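Local coordinates for protein putative alpha-N-acetylgalactosaminidase (Bacillus halodurans C-125, PDB 3CC1) that probably hydrolyses terminal alpha-linked N-acetylgalactosamine from glycoconjugates, as a TIM-barrel glycosidase related to alpha-galactosidases, at residues 52-57 with 113-118; 165-170 with 203-208; 172-177 with 209-214. One frame throughout, in Å; residues are numbered along the deposited sequence.

Contact 1: 52-57 with 113-118; sequences VDIQWY and HIMRGI
Trp56 donates its indole NE1 to His113 O at 2.8 Å, with the oxygen close to the ring plane and the N-H...O angle at 155°. The bond ties the loop after strand 49-52 to the neighbouring parallel strand 109-115, at the C-terminal ends of the strands, where TIM barrels carry their active sites. The same residue's amide, His113 N, donates to Val52 O at 2.9 Å, adding to the backbone bonding of the two strands, where Val52 also pairs with Gly111. Asp53 and His113 meet differently: Asp53 OD2 sits 3.0 Å above the plane of the His113 ring, towards the rim, so it lies over a face and makes no hydrogen bond there. The polar ends are held by others, His113 ND1 by Asp184 and Asp53 OD2 by Asn17, while Asp53 OD1 takes Ile54 N at 2.8 Å. An imidazole molecule bound about 3 Å from the Asp53 side chain is consistent with a pocket here. Apolar contacts follow: Ile54 CG2 lies 3.6 Å from His113 CB. The selenium of Met115, a selenomethionine bent at chi2 and chi3, lies beside the same methyl. Tyr57 OH, hydrogen-bonded to Asp151, also touches Met115 CG at 3.5 Å.

Contact 2: 165-170 with 203-208; sequences YYNSLF and QRAIQA
Ala205 presses its methyl into the flank of helix 162-175, joining two neighbouring helices on the outer layer of the TIM barrel. The axes of 165-170 and 203-208 cross at -42° and approach to 8.1 Å, close for helices and possible because the residue at the crossing is so small: Asn167 CA and Ala205 CA are only 4.5 Å apart. The Ala205 methyl carbon sits 3.4 Å from Tyr166 O, with the CB of Tyr166 and the amide oxygen of Asn167 also against it. That oxygen, Asn167 OD1, accepts from the side-chain amide of Gln163, whose own oxygen takes Arg204 NE, so Gln163, one turn back on the same helix, holds Asn167 and reaches across to Arg204. Phe170 closes the other side of the methyl, its CD2 3.6 Å from Ala205 CB. Next along, Ile206 meets the Phe170 ring over a face, a CH-pi contact in which its CB stands 4.1 Å from the ring centroid and 25° off the normal. The isoleucine is extended, CG1 anti to its own N, and its chain therefore runs on along the CD1-CE1 side of the ring, Ile206 CD1 lying 3.8 Å from Phe170 CE1. Outside the pair, Phe170 also meets Ile202 and packs edge-to-face with Tyr173, while Ile206 reaches Leu215 of strand 214-216. Replacing Phe170 with alanine would probably open a gap between the helices, stripping the Ile206 side chain of the ring it lies on and the Ala205 methyl of one wall. Polar backbone atoms are joined across the groove by a single water, which donates to Asn167 O at 2.8 Å and to Ala205 O at 3.0 Å.

Contact 3: 172-177 with 209-214; sequences LYAQWG and CGRPMV
Ala174 and Arg211 bring their CA atoms to 5.6 Å, where helix 162-175 closes in a Schellman motif at Gly177 (phi 73°) and the chain leaving helix 196-208 turns through Gly210, also with positive phi, before running extended towards strand 214-216. Both connections belong to the TIM barrel, in the turns that lead from helices back into strands. Ala174 is met by three residues of the loop, Cys209, Arg211 and Met213. Its methyl CB touches Arg211 CB at 3.7 Å and faces Cys209 O and Cys209 SG as well; the same sulfur takes a weak hydrogen bond from Arg211 N. Met213, a selenomethionine, comes in on another side: its chain is stretched as far as the selenium and then bends at chi3, which lays the terminal CE against the helix backbone, 3.6 Å from Ala174 N and 4.0 Å from Ala174 CB. That methyl also meets Tyr173 CB at 4.2 Å, while the tyrosine's ring leads off towards Ile112 and Ile114 of strand 109-115. Arg211 reaches over the helix end. With CG anti to the backbone N (chi1 175°) and the chain straight to NE, its CD passes Ala174 O at 3.6 Å and its guanidinium spreads flat over the end of the helix, one face centred on Gly177 CA 3.6 Å below. Its position is fixed by partners just past the glycine: NE donates to Val178 O, and NH2 makes a salt bridge with Asp179. Beyond the contact, Val214 enters the sheet, with backbone bonds to Asp179 and Val181 beside strand 180-184. At the guanidinium edge, in its plane, a water accepts from Arg211 NH1 at 3.0 Å and gives a weak bond to Ala174 O.

Contact 1 comes first along the chain and is complete before the other two begin, whereas contacts 2 and 3 interleave: 165-170 and 172-177 follow each other on helix 162-175, and 203-208 runs straight into 209-214. Their centres are about 9 Å apart, and Phe170 CD1 touches Met213 SE between them. Contact 1 lies about 15 and 16 Å away, between centres, on the inner strands. Tyr166 and Tyr173 bring helix 162-175 against it, Tyr166 OH through a weak hydrogen bond with Gly117 N. Helices 162-175 and 196-208 lie side by side in the outer layer: contacts 2 and 3 join them and the turns after them, contact 1 the strand ends, probably near the active site.

Contact 1: 52-57 with 113-118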
loop_
_atom_site.group_PDB
_atom_site.type_symbol
_atom_site.label_atom_id
_atom_site.label_comp_id
_atom_site.label_asym_id
_atom_site.label_seq_id
_atom_site.Cartn_x
_atom_site.Cartn_y
_atom_site.Cartn_z
ATOM N N VAL A 52 -4.080 36.996 -2.895
ATOM C CA VAL A 52 -5.486 36.867 -3.195
ATOM C C VAL A 52 -5.635 35.625 -4.058
ATOM O O VAL A 52 -5.027 35.485 -5.110
ATOM C CB VAL A 52 -6.065 38.137 -3.904
ATOM C CG1 VAL A 52 -7.485 37.867 -4.434
ATOM C CG2 VAL A 52 -6.052 39.360 -2.980
ATOM N N ASP A 53 -6.406 34.679 -3.571
ATOM C CA ASP A 53 -6.602 33.449 -4.318
ATOM C C ASP A 53 -7.587 33.641 -5.511
ATOM O O ASP A 53 -8.024 34.764 -5.848
ATOM C CB ASP A 53 -6.963 32.270 -3.374
ATOM C CG ASP A 53 -6.314 30.934 -3.826
ATOM O OD1 ASP A 53 -6.738 30.363 -4.835
ATOM O OD2 ASP A 53 -5.324 30.507 -3.227
ATOM N N ILE A 54 -7.907 32.526 -6.148
ATOM C CA ILE A 54 -8.597 32.523 -7.405
ATOM C C ILE A 54 -10.000 33.154 -7.331
ATOM O O ILE A 54 -10.604 33.276 -6.259
ATOM C CB ILE A 54 -8.724 31.103 -8.003
ATOM C CG1 ILE A 54 -9.516 30.163 -7.078
ATOM C CG2 ILE A 54 -7.372 30.531 -8.370
ATOM C CD1 ILE A 54 -10.100 28.918 -7.776
ATOM N N GLN A 55 -10.457 33.558 -8.495
ATOM C CA GLN A 55 -11.832 34.017 -8.727
ATOM C C GLN A 55 -12.061 35.422 -8.182
ATOM O O GLN A 55 -13.176 35.821 -7.878
ATOM C CB GLN A 55 -12.859 32.972 -8.230
ATOM C CG GLN A 55 -12.810 31.720 -9.120
ATOM C CD GLN A 55 -13.714 30.580 -8.673
ATOM O OE1 GLN A 55 -14.500 30.084 -9.470
ATOM N NE2 GLN A 55 -13.541 30.106 -7.444
ATOM N N TRP A 56 -10.964 36.157 -8.090
ATOM C CA TRP A 56 -10.992 37.563 -7.772
ATOM C C TRP A 56 -11.684 38.405 -8.852
ATOM O O TRP A 56 -11.962 39.573 -8.604
ATOM C CB TRP A 56 -9.558 38.090 -7.499
ATOM C CG TRP A 56 -8.520 37.662 -8.509
ATOM C CD1 TRP A 56 -7.665 36.626 -8.378
ATOM C CD2 TRP A 56 -8.229 38.262 -9.786
ATOM N NE1 TRP A 56 -6.881 36.503 -9.502
ATOM C CE2 TRP A 56 -7.192 37.509 -10.373
ATOM C CE3 TRP A 56 -8.745 39.351 -10.491
ATOM C CZ2 TRP A 56 -6.672 37.810 -11.609
ATOM C CZ3 TRP A 56 -8.223 39.652 -11.709
ATOM C CH2 TRP A 56 -7.197 38.884 -12.270
ATOM N N TYR A 57 -12.049 37.749 -9.979
ATOM C CA TYR A 57 -12.615 38.369 -11.188
ATOM C C TYR A 57 -14.087 37.985 -11.385
ATOM O O TYR A 57 -14.689 38.317 -12.394
ATOM C CB TYR A 57 -11.780 37.953 -12.431
ATOM C CG TYR A 57 -11.444 36.481 -12.393
ATOM C CD1 TYR A 57 -12.425 35.525 -12.705
ATOM C CD2 TYR A 57 -10.194 36.037 -11.970
ATOM C CE1 TYR A 57 -12.143 34.169 -12.617
ATOM C CE2 TYR A 57 -9.909 34.694 -11.893
ATOM C CZ TYR A 57 -10.899 33.766 -12.201
ATOM O OH TYR A 57 -10.635 32.413 -12.147
ATOM N N HIS A 113 -3.475 34.475 -7.387
ATOM C CA HIS A 113 -3.584 33.201 -8.125
ATOM C C HIS A 113 -4.369 33.425 -9.366
ATOM O O HIS A 113 -5.366 34.121 -9.364
ATOM C CB HIS A 113 -4.302 32.098 -7.325
ATOM C CG HIS A 113 -3.498 31.493 -6.219
ATOM N ND1 HIS A 113 -3.618 30.158 -5.860
ATOM C CD2 HIS A 113 -2.624 32.048 -5.340
ATOM C CE1 HIS A 113 -2.788 29.915 -4.852
ATOM N NE2 HIS A 113 -2.184 31.045 -4.511
ATOM N N ILE A 114 -3.897 32.835 -10.452
ATOM C CA ILE A 114 -4.621 32.821 -11.687
ATOM C C ILE A 114 -4.864 31.360 -12.099
ATOM O O ILE A 114 -4.154 30.460 -11.660
ATOM C CB ILE A 114 -3.860 33.616 -12.771
ATOM C CG1 ILE A 114 -2.602 32.871 -13.212
ATOM C CG2 ILE A 114 -3.527 35.039 -12.250
ATOM C CD1 ILE A 114 -1.831 33.543 -14.340
HETATM N N MSE A 115 -5.874 31.152 -12.957
HETATM C CA MSE A 115 -6.132 29.895 -13.621
HETATM C C MSE A 115 -5.420 29.873 -14.969
HETATM O O MSE A 115 -5.334 30.886 -15.691
HETATM C CB MSE A 115 -7.632 29.733 -13.873
HETATM C CG MSE A 115 -8.458 29.749 -12.609
HETATM SE SE MSE A 115 -8.288 28.114 -11.570
HETATM C CE MSE A 115 -8.822 26.813 -12.933
ATOM N N ARG A 116 -4.833 28.737 -15.262
ATOM C CA ARG A 116 -4.255 28.494 -16.560
ATOM C C ARG A 116 -5.268 28.776 -17.651
ATOM O O ARG A 116 -6.432 28.383 -17.540
ATOM C CB ARG A 116 -3.871 27.025 -16.659
ATOM C CG ARG A 116 -3.319 26.594 -18.002
ATOM C CD ARG A 116 -3.184 25.066 -18.087
ATOM N NE ARG A 116 -4.461 24.372 -18.001
ATOM C CZ ARG A 116 -5.171 23.960 -19.056
ATOM N NH1 ARG A 116 -4.753 24.195 -20.277
ATOM N NH2 ARG A 116 -6.315 23.341 -18.890
ATOM N N GLY A 117 -4.780 29.389 -18.728
ATOM C CA GLY A 117 -5.549 29.540 -19.970
ATOM C C GLY A 117 -6.093 30.927 -20.245
ATOM O O GLY A 117 -5.544 31.962 -19.829
ATOM N N ILE A 118 -7.203 30.929 -20.958
ATOM C CA ILE A 118 -7.832 32.135 -21.421
ATOM C C ILE A 118 -9.336 31.995 -21.138
ATOM O O ILE A 118 -9.882 30.924 -21.256
ATOM C CB ILE A 118 -7.592 32.311 -22.956
ATOM C CG1 ILE A 118 -8.143 33.648 -23.452
ATOM C CG2 ILE A 118 -8.194 31.131 -23.762
ATOM C CD1 ILE A 118 -7.692 34.023 -24.878
#

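Contact 2: 165-170 with 203-208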
loop_
_atom_site.group_PDB
_atom_site.type_symbol
_atom_site.label_atom_id
_atom_site.label_comp_id
_atom_site.label_asym_id
_atom_site.label_seq_id
_atom_site.Cartn_x
_atom_site.Cartn_y
_atom_site.Cartn_z
ATOM N N TYR A 165 -0.767 36.503 -25.879
ATOM C CA TYR A 165 -1.783 36.507 -24.825
ATOM C C TYR A 165 -1.173 36.447 -23.442
ATOM O O TYR A 165 -1.475 37.273 -22.584
ATOM C CB TYR A 165 -2.794 35.373 -25.005
ATOM C CG TYR A 165 -3.840 35.459 -23.954
ATOM C CD1 TYR A 165 -4.731 36.521 -23.934
ATOM C CD2 TYR A 165 -3.872 34.570 -22.903
ATOM C CE1 TYR A 165 -5.667 36.671 -22.906
ATOM C CE2 TYR A 165 -4.823 34.690 -21.890
ATOM C CZ TYR A 165 -5.705 35.742 -21.872
ATOM O OH TYR A 165 -6.664 35.841 -20.846
ATOM N N TYR A 166 -0.288 35.482 -23.225
ATOM C CA TYR A 166 0.348 35.350 -21.914
ATOM C C TYR A 166 1.216 36.565 -21.602
ATOM O O TYR A 166 1.243 37.048 -20.488
ATOM C CB TYR A 166 1.092 33.992 -21.791
ATOM C CG TYR A 166 0.165 32.853 -21.370
ATOM C CD1 TYR A 166 -0.563 32.941 -20.212
ATOM C CD2 TYR A 166 0.008 31.709 -22.141
ATOM C CE1 TYR A 166 -1.386 31.921 -19.800
ATOM C CE2 TYR A 166 -0.830 30.671 -21.737
ATOM C CZ TYR A 166 -1.520 30.777 -20.573
ATOM O OH TYR A 166 -2.348 29.739 -20.155
ATOM N N ASN A 167 1.903 37.086 -22.606
ATOM C CA ASN A 167 2.704 38.294 -22.435
ATOM C C ASN A 167 1.842 39.421 -21.908
ATOM O O ASN A 167 2.232 40.134 -20.976
ATOM C CB ASN A 167 3.323 38.743 -23.770
ATOM C CG ASN A 167 4.497 37.885 -24.185
ATOM O OD1 ASN A 167 4.967 37.032 -23.411
ATOM N ND2 ASN A 167 4.970 38.088 -25.410
ATOM N N SER A 168 0.660 39.551 -22.511
ATOM C CA SER A 168 -0.302 40.608 -22.170
ATOM C C SER A 168 -0.811 40.482 -20.735
ATOM O O SER A 168 -1.100 41.476 -20.103
ATOM C CB SER A 168 -1.490 40.650 -23.158
ATOM O OG SER A 168 -2.520 39.701 -22.860
ATOM N N LEU A 169 -0.905 39.259 -20.207
ATOM C CA LEU A 169 -1.411 39.096 -18.813
ATOM C C LEU A 169 -0.359 39.591 -17.837
ATOM O O LEU A 169 -0.643 40.325 -16.888
ATOM C CB LEU A 169 -1.740 37.624 -18.507
ATOM C CG LEU A 169 -2.867 36.943 -19.282
ATOM C CD1 LEU A 169 -3.128 35.604 -18.607
ATOM C CD2 LEU A 169 -4.133 37.813 -19.303
ATOM N N PHE A 170 0.873 39.181 -18.070
ATOM C CA PHE A 170 1.974 39.539 -17.163
ATOM C C PHE A 170 2.363 41.020 -17.269
ATOM O O PHE A 170 2.754 41.624 -16.276
ATOM C CB PHE A 170 3.139 38.574 -17.294
ATOM C CG PHE A 170 2.830 37.240 -16.651
ATOM C CD1 PHE A 170 2.993 37.082 -15.283
ATOM C CD2 PHE A 170 2.238 36.217 -17.378
ATOM C CE1 PHE A 170 2.646 35.894 -14.660
ATOM C CE2 PHE A 170 1.867 35.016 -16.768
ATOM C CZ PHE A 170 2.070 34.856 -15.403
ATOM N N GLN A 203 6.288 31.109 -18.475
ATOM C CA GLN A 203 7.612 31.422 -17.945
ATOM C C GLN A 203 8.280 32.539 -18.741
ATOM O O GLN A 203 8.855 33.484 -18.181
ATOM C CB GLN A 203 8.480 30.170 -17.882
ATOM C CG GLN A 203 8.069 29.219 -16.758
ATOM C CD GLN A 203 8.817 27.897 -16.803
ATOM O OE1 GLN A 203 9.153 27.405 -17.873
ATOM N NE2 GLN A 203 9.080 27.321 -15.632
ATOM N N ARG A 204 8.152 32.453 -20.056
ATOM C CA ARG A 204 8.676 33.477 -20.936
ATOM C C ARG A 204 7.984 34.817 -20.744
ATOM O O ARG A 204 8.626 35.866 -20.812
ATOM C CB ARG A 204 8.561 33.031 -22.393
ATOM C CG ARG A 204 9.533 31.944 -22.707
ATOM C CD ARG A 204 9.685 31.752 -24.190
ATOM N NE ARG A 204 8.606 30.930 -24.705
ATOM C CZ ARG A 204 8.721 29.627 -24.937
ATOM N NH1 ARG A 204 9.866 29.010 -24.696
ATOM N NH2 ARG A 204 7.682 28.943 -25.397
ATOM N N ALA A 205 6.670 34.761 -20.506
ATOM C CA ALA A 205 5.843 35.957 -20.316
ATOM C C ALA A 205 6.220 36.683 -19.046
ATOM O O ALA A 205 6.428 37.890 -19.049
ATOM C CB ALA A 205 4.330 35.589 -20.301
ATOM N N ILE A 206 6.323 35.953 -17.947
ATOM C CA ILE A 206 6.683 36.598 -16.681
ATOM C C ILE A 206 8.101 37.184 -16.795
ATOM O O ILE A 206 8.413 38.246 -16.263
ATOM C CB ILE A 206 6.497 35.652 -15.469
ATOM C CG1 ILE A 206 6.461 36.463 -14.191
ATOM C CG2 ILE A 206 7.593 34.587 -15.384
ATOM C CD1 ILE A 206 6.009 35.671 -12.984
ATOM N N GLN A 207 8.955 36.497 -17.523
ATOM C CA GLN A 207 10.339 36.946 -17.676
ATOM C C GLN A 207 10.414 38.208 -18.532
ATOM O O GLN A 207 11.307 39.014 -18.368
ATOM C CB GLN A 207 11.234 35.848 -18.260
ATOM C CG GLN A 207 11.770 34.855 -17.194
ATOM N N ALA A 208 9.459 38.398 -19.423
ATOM C CA ALA A 208 9.495 39.540 -20.333
ATOM C C ALA A 208 8.685 40.745 -19.821
ATOM O O ALA A 208 8.652 41.782 -20.466
ATOM C CB ALA A 208 8.993 39.133 -21.695
HETATM O O HOH W 1 5.038 40.069 -20.563
#

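Contact 3: 172-177 with 209-214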
loop_
_atom_site.group_PDB
_atom_site.type_symbol
_atom_site.label_atom_id
_atom_site.label_comp_id
_atom_site.label_asym_id
_atom_site.label_seq_id
_atom_site.Cartn_x
_atom_site.Cartn_y
_atom_site.Cartn_z
ATOM N N LEU A 172 -0.063 43.249 -17.691
ATOM C CA LEU A 172 -1.128 43.769 -16.842
ATOM C C LEU A 172 -0.781 43.643 -15.348
ATOM O O LEU A 172 -0.931 44.590 -14.558
ATOM C CB LEU A 172 -2.454 43.068 -17.159
ATOM C CG LEU A 172 -3.707 43.605 -16.481
ATOM C CD1 LEU A 172 -3.904 45.134 -16.746
ATOM C CD2 LEU A 172 -4.898 42.766 -16.978
ATOM N N TYR A 173 -0.301 42.474 -14.965
ATOM C CA TYR A 173 0.033 42.210 -13.576
ATOM C C TYR A 173 1.208 43.105 -13.145
ATOM O O TYR A 173 1.237 43.592 -12.013
ATOM C CB TYR A 173 0.316 40.715 -13.329
ATOM C CG TYR A 173 -0.811 39.798 -13.754
ATOM C CD1 TYR A 173 -2.116 40.250 -13.770
ATOM C CD2 TYR A 173 -0.561 38.491 -14.158
ATOM C CE1 TYR A 173 -3.157 39.431 -14.191
ATOM C CE2 TYR A 173 -1.603 37.654 -14.608
ATOM C CZ TYR A 173 -2.892 38.124 -14.609
ATOM O OH TYR A 173 -3.952 37.336 -14.990
ATOM N N ALA A 174 2.170 43.321 -14.041
ATOM C CA ALA A 174 3.292 44.226 -13.749
ATOM C C ALA A 174 2.777 45.647 -13.538
ATOM O O ALA A 174 3.222 46.359 -12.630
ATOM C CB ALA A 174 4.350 44.187 -14.841
ATOM N N GLN A 175 1.825 46.029 -14.381
ATOM C CA GLN A 175 1.168 47.317 -14.307
ATOM C C GLN A 175 0.554 47.480 -12.927
ATOM O O GLN A 175 0.721 48.513 -12.279
ATOM C CB GLN A 175 0.068 47.403 -15.379
ATOM C CG GLN A 175 -0.590 48.759 -15.503
ATOM C CD GLN A 175 -1.771 48.753 -16.460
ATOM O OE1 GLN A 175 -2.894 49.094 -16.085
ATOM N NE2 GLN A 175 -1.517 48.379 -17.709
ATOM N N TRP A 176 -0.110 46.419 -12.474
ATOM C CA TRP A 176 -0.790 46.414 -11.174
ATOM C C TRP A 176 0.161 46.323 -9.967
ATOM O O TRP A 176 -0.270 46.370 -8.827
ATOM C CB TRP A 176 -1.797 45.272 -11.066
ATOM C CG TRP A 176 -2.941 45.365 -11.973
ATOM C CD1 TRP A 176 -3.406 46.475 -12.583
ATOM C CD2 TRP A 176 -3.846 44.307 -12.308
ATOM N NE1 TRP A 176 -4.515 46.168 -13.330
ATOM C CE2 TRP A 176 -4.807 44.843 -13.172
ATOM C CE3 TRP A 176 -3.919 42.956 -11.963
ATOM C CZ2 TRP A 176 -5.830 44.074 -13.717
ATOM C CZ3 TRP A 176 -4.920 42.201 -12.489
ATOM C CH2 TRP A 176 -5.866 42.760 -13.374
ATOM N N GLY A 177 1.456 46.186 -10.218
ATOM C CA GLY A 177 2.419 46.058 -9.128
ATOM C C GLY A 177 2.421 44.723 -8.397
ATOM O O GLY A 177 2.783 44.654 -7.210
ATOM N N CYS A 209 8.034 40.634 -18.670
ATOM C CA CYS A 209 7.022 41.641 -18.312
ATOM C C CYS A 209 7.604 42.915 -17.695
ATOM O O CYS A 209 6.880 43.850 -17.369
ATOM C CB CYS A 209 5.997 41.035 -17.360
ATOM S SG CYS A 209 6.584 40.941 -15.690
ATOM N N GLY A 210 8.895 42.919 -17.457
ATOM C CA GLY A 210 9.557 44.115 -16.989
ATOM C C GLY A 210 9.447 44.441 -15.515
ATOM O O GLY A 210 9.830 45.533 -15.093
ATOM N N ARG A 211 8.924 43.519 -14.730
ATOM C CA ARG A 211 8.851 43.716 -13.277
ATOM C C ARG A 211 9.274 42.446 -12.552
ATOM O O ARG A 211 8.774 41.379 -12.861
ATOM C CB ARG A 211 7.427 44.086 -12.853
ATOM C CG ARG A 211 7.259 44.185 -11.364
ATOM C CD ARG A 211 5.834 44.457 -10.948
ATOM N NE ARG A 211 5.771 44.607 -9.499
ATOM C CZ ARG A 211 6.080 45.735 -8.853
ATOM N NH1 ARG A 211 6.434 46.804 -9.535
ATOM N NH2 ARG A 211 6.028 45.814 -7.538
ATOM N N PRO A 212 10.182 42.551 -11.576
ATOM C CA PRO A 212 10.529 41.349 -10.817
ATOM C C PRO A 212 9.301 40.749 -10.172
ATOM O O PRO A 212 8.525 41.442 -9.502
ATOM C CB PRO A 212 11.493 41.861 -9.750
ATOM C CG PRO A 212 11.999 43.159 -10.301
ATOM C CD PRO A 212 10.892 43.740 -11.089
HETATM N N MSE A 213 9.157 39.450 -10.365
HETATM C CA MSE A 213 7.929 38.763 -10.043
HETATM C C MSE A 213 8.155 37.257 -9.874
HETATM O O MSE A 213 8.739 36.606 -10.732
HETATM C CB MSE A 213 6.892 39.053 -11.154
HETATM C CG MSE A 213 5.448 38.933 -10.701
HETATM SE SE MSE A 213 4.121 39.130 -12.098
HETATM C CE MSE A 213 4.463 40.971 -12.491
ATOM N N VAL A 214 7.679 36.710 -8.762
ATOM C CA VAL A 214 7.855 35.291 -8.482
ATOM C C VAL A 214 6.734 34.490 -9.155
ATOM O O VAL A 214 5.570 34.881 -9.123
ATOM C CB VAL A 214 7.908 35.011 -6.968
ATOM C CG1 VAL A 214 7.916 33.463 -6.709
ATOM C CG2 VAL A 214 9.109 35.694 -6.369
HETATM O O HOH W 2 6.399 47.670 -12.412
#